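Local coordinates for oligopeptide ABC transporter, periplasmic oligopeptide-binding protein, putative (Thermotoga maritima MSB8, PDB 5IPW) that probably binds oligopeptides in the periplasm and hands them to an ABC transporter for passage across the membrane, at residues Arg371-Ile374 / Asn375-Phe379. Numbering follows the deposited sequence.
Sequences REEI and NEILF
From R371 to L378 the backbone runs as a short alpha helix whose i to i+4 bonds pass from N375 N to R371 O (2.8 Å, N-H...O angle 178°), E376 N to E372 O (3.1 Å) and L378 N to I374 O (3.2 Å); at N375-F379 a wider pi-type turn sets in. Spacings of four and, at the wider turn, five residues bring the side chains together, in a worked example of amphipathic design. On the apolar side, I374 holds CG2 anti to the backbone N and beside its carbonyl carbon, which places this methyl 4.3 Å from CD1 of L378 and 4.4 Å from CE2 of F379. M456 of helix 448-462 touches I374 and L378, T591 of strand 589-591 touches I374, and the guanidinium of R371 reaches, through NH1 and NH2, the backbone oxygens of Y405 and G590. On the flank, E373 bends at chi2 (70°), bringing its carboxylate end alongside I377, which also touches M456; the exact place of I377 CD1 is doubtful. Shortening E373 to an alanine removes the carboxylate, and Y460 of helix 448-462 would probably lose its contact while the flank of I377 would be less covered. The solvent side carries E372 and E376, whose carboxylate planes are turned 72° apart. Their nearest charged oxygens, E372 OE1 and E376 OE2, remain 5.1 Å from each other. These like charges probably repel mildly, a cost that exposure to water is likely to soften, so cohesion probably comes from the backbone bonds, the R371 bonds and the packing against helix 448-462 and strand 589-591.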
ATOM      1  N   ARG A 371     -12.433 -21.856 -10.954  1.00 81.05           N
ATOM      2  CA  ARG A 371     -11.512 -20.708 -10.982  1.00 82.70           C
ATOM      3  C   ARG A 371     -10.448 -20.871 -12.058  1.00 85.52           C
ATOM      4  O   ARG A 371     -10.192 -19.944 -12.839  1.00 80.16           O
ATOM      5  CB  ARG A 371     -10.824 -20.506  -9.631  1.00 81.93           C
ATOM      6  CG  ARG A 371     -11.635 -19.744  -8.601  1.00 80.88           C
ATOM      7  CD  ARG A 371     -12.283 -20.652  -7.586  1.00 79.65           C
ATOM      8  NE  ARG A 371     -12.972 -19.884  -6.559  1.00 82.52           N
ATOM      9  CZ  ARG A 371     -13.657 -20.411  -5.548  1.00 86.25           C
ATOM     10  NH1 ARG A 371     -13.757 -21.730  -5.398  1.00 86.75           N
ATOM     11  NH2 ARG A 371     -14.252 -19.608  -4.680  1.00 85.82           N
ATOM     12  N   GLU A 372      -9.834 -22.056 -12.073  1.00 90.06           N
ATOM     13  CA  GLU A 372      -8.846 -22.436 -13.083  1.00 91.47           C
ATOM     14  C   GLU A 372      -9.306 -22.047 -14.487  1.00 88.95           C
ATOM     15  O   GLU A 372      -8.540 -21.478 -15.257  1.00 84.11           O
ATOM     16  CB  GLU A 372      -8.588 -23.943 -13.018  1.00 95.46           C
ATOM     17  CG  GLU A 372      -7.599 -24.468 -14.053  1.00101.22           C
ATOM     18  CD  GLU A 372      -7.839 -25.931 -14.397  1.00107.18           C
ATOM     19  OE1 GLU A 372      -8.540 -26.200 -15.399  1.00106.39           O
ATOM     20  OE2 GLU A 372      -7.341 -26.810 -13.660  1.00106.96           O
ATOM     21  N   GLU A 373     -10.560 -22.352 -14.802  1.00 90.25           N
ATOM     22  CA  GLU A 373     -11.124 -22.051 -16.115  1.00 95.95           C
ATOM     23  C   GLU A 373     -11.176 -20.542 -16.357  1.00 95.49           C
ATOM     24  O   GLU A 373     -10.638 -20.056 -17.353  1.00 91.38           O
ATOM     25  CB  GLU A 373     -12.510 -22.705 -16.244  1.00101.50           C
ATOM     26  CG  GLU A 373     -13.380 -22.305 -17.429  1.00106.98           C
ATOM     27  CD  GLU A 373     -12.884 -22.816 -18.772  1.00111.97           C
ATOM     28  OE1 GLU A 373     -11.660 -22.998 -18.948  1.00121.27           O
ATOM     29  OE2 GLU A 373     -13.734 -23.015 -19.666  1.00110.54           O
ATOM     30  N   ILE A 374     -11.793 -19.813 -15.428  1.00 98.11           N
ATOM     31  CA  ILE A 374     -11.886 -18.343 -15.501  1.00100.06           C
ATOM     32  C   ILE A 374     -10.513 -17.731 -15.764  1.00 96.49           C
ATOM     33  O   ILE A 374     -10.364 -16.839 -16.617  1.00 88.56           O
ATOM     34  CB  ILE A 374     -12.475 -17.737 -14.200  1.00103.15           C
ATOM     35  CG1 ILE A 374     -13.945 -18.142 -14.028  1.00101.72           C
ATOM     36  CG2 ILE A 374     -12.375 -16.211 -14.205  1.00102.74           C
ATOM     37  CD1 ILE A 374     -14.420 -18.135 -12.591  1.00100.34           C
ATOM     38  N   ASN A 375      -9.530 -18.217 -15.007  1.00 92.86           N
ATOM     39  CA  ASN A 375      -8.123 -17.893 -15.216  1.00 94.42           C
ATOM     40  C   ASN A 375      -7.778 -17.973 -16.706  1.00 94.84           C
ATOM     41  O   ASN A 375      -7.439 -16.964 -17.321  1.00 89.77           O
ATOM     42  CB  ASN A 375      -7.239 -18.860 -14.401  1.00 96.85           C
ATOM     43  CG  ASN A 375      -5.994 -18.201 -13.824  1.00 99.31           C
ATOM     44  OD1 ASN A 375      -5.940 -16.986 -13.629  1.00101.34           O
ATOM     45  ND2 ASN A 375      -4.992 -19.017 -13.520  1.00 98.95           N
ATOM     46  N   GLU A 376      -7.935 -19.163 -17.285  1.00 94.67           N
ATOM     47  CA  GLU A 376      -7.483 -19.437 -18.654  1.00 96.90           C
ATOM     48  C   GLU A 376      -8.049 -18.476 -19.706  1.00 96.75           C
ATOM     49  O   GLU A 376      -7.301 -17.954 -20.533  1.00 91.45           O
ATOM     50  CB  GLU A 376      -7.816 -20.880 -19.078  1.00102.59           C
ATOM     51  CG  GLU A 376      -7.337 -22.009 -18.162  1.00105.83           C
ATOM     52  CD  GLU A 376      -5.869 -21.923 -17.775  1.00108.06           C
ATOM     53  OE1 GLU A 376      -5.045 -21.513 -18.624  1.00108.41           O
ATOM     54  OE2 GLU A 376      -5.539 -22.283 -16.621  1.00104.46           O
ATOM     55  N   ILE A 377      -9.360 -18.236 -19.680  1.00 99.40           N
ATOM     56  CA  ILE A 377     -10.012 -17.532 -20.797  1.00102.13           C
ATOM     57  C   ILE A 377      -9.943 -16.020 -20.655  1.00101.84           C
ATOM     58  O   ILE A 377      -9.534 -15.328 -21.584  1.00100.78           O
ATOM     59  CB  ILE A 377     -11.502 -17.905 -20.982  1.00103.39           C
ATOM     60  CG1 ILE A 377     -11.754 -19.383 -20.695  1.00104.69           C
ATOM     61  CG2 ILE A 377     -11.973 -17.559 -22.389  1.00103.97           C
ATOM     62  CD1 ILE A 377     -12.490 -19.588 -19.401  1.00106.15           C
ATOM     63  N   LEU A 378     -10.365 -15.516 -19.499  1.00105.14           N
ATOM     64  CA  LEU A 378     -10.495 -14.069 -19.292  1.00105.52           C
ATOM     65  C   LEU A 378      -9.168 -13.412 -18.957  1.00105.85           C
ATOM     66  O   LEU A 378      -8.881 -12.294 -19.395  1.00104.34           O
ATOM     67  CB  LEU A 378     -11.498 -13.777 -18.172  1.00103.74           C
ATOM     68  CG  LEU A 378     -12.967 -13.830 -18.585  1.00100.69           C
ATOM     69  CD1 LEU A 378     -13.840 -13.736 -17.349  1.00100.17           C
ATOM     70  CD2 LEU A 378     -13.311 -12.724 -19.576  1.00 98.51           C
ATOM     71  N   PHE A 379      -8.374 -14.121 -18.167  1.00104.22           N
ATOM     72  CA  PHE A 379      -7.102 -13.623 -17.681  1.00104.15           C
ATOM     73  C   PHE A 379      -5.873 -14.043 -18.500  1.00105.55           C
ATOM     74  O   PHE A 379      -4.797 -13.461 -18.342  1.00105.87           O
ATOM     75  CB  PHE A 379      -6.928 -14.080 -16.243  1.00104.70           C
ATOM     76  CG  PHE A 379      -7.775 -13.336 -15.250  1.00104.59           C
ATOM     77  CD1 PHE A 379      -7.933 -11.958 -15.338  1.00101.92           C
ATOM     78  CD2 PHE A 379      -8.373 -14.009 -14.192  1.00105.16           C
ATOM     79  CE1 PHE A 379      -8.696 -11.277 -14.413  1.00100.02           C
ATOM     80  CE2 PHE A 379      -9.137 -13.330 -13.265  1.00102.87           C
ATOM     81  CZ  PHE A 379      -9.298 -11.963 -13.376  1.00102.33           C
TER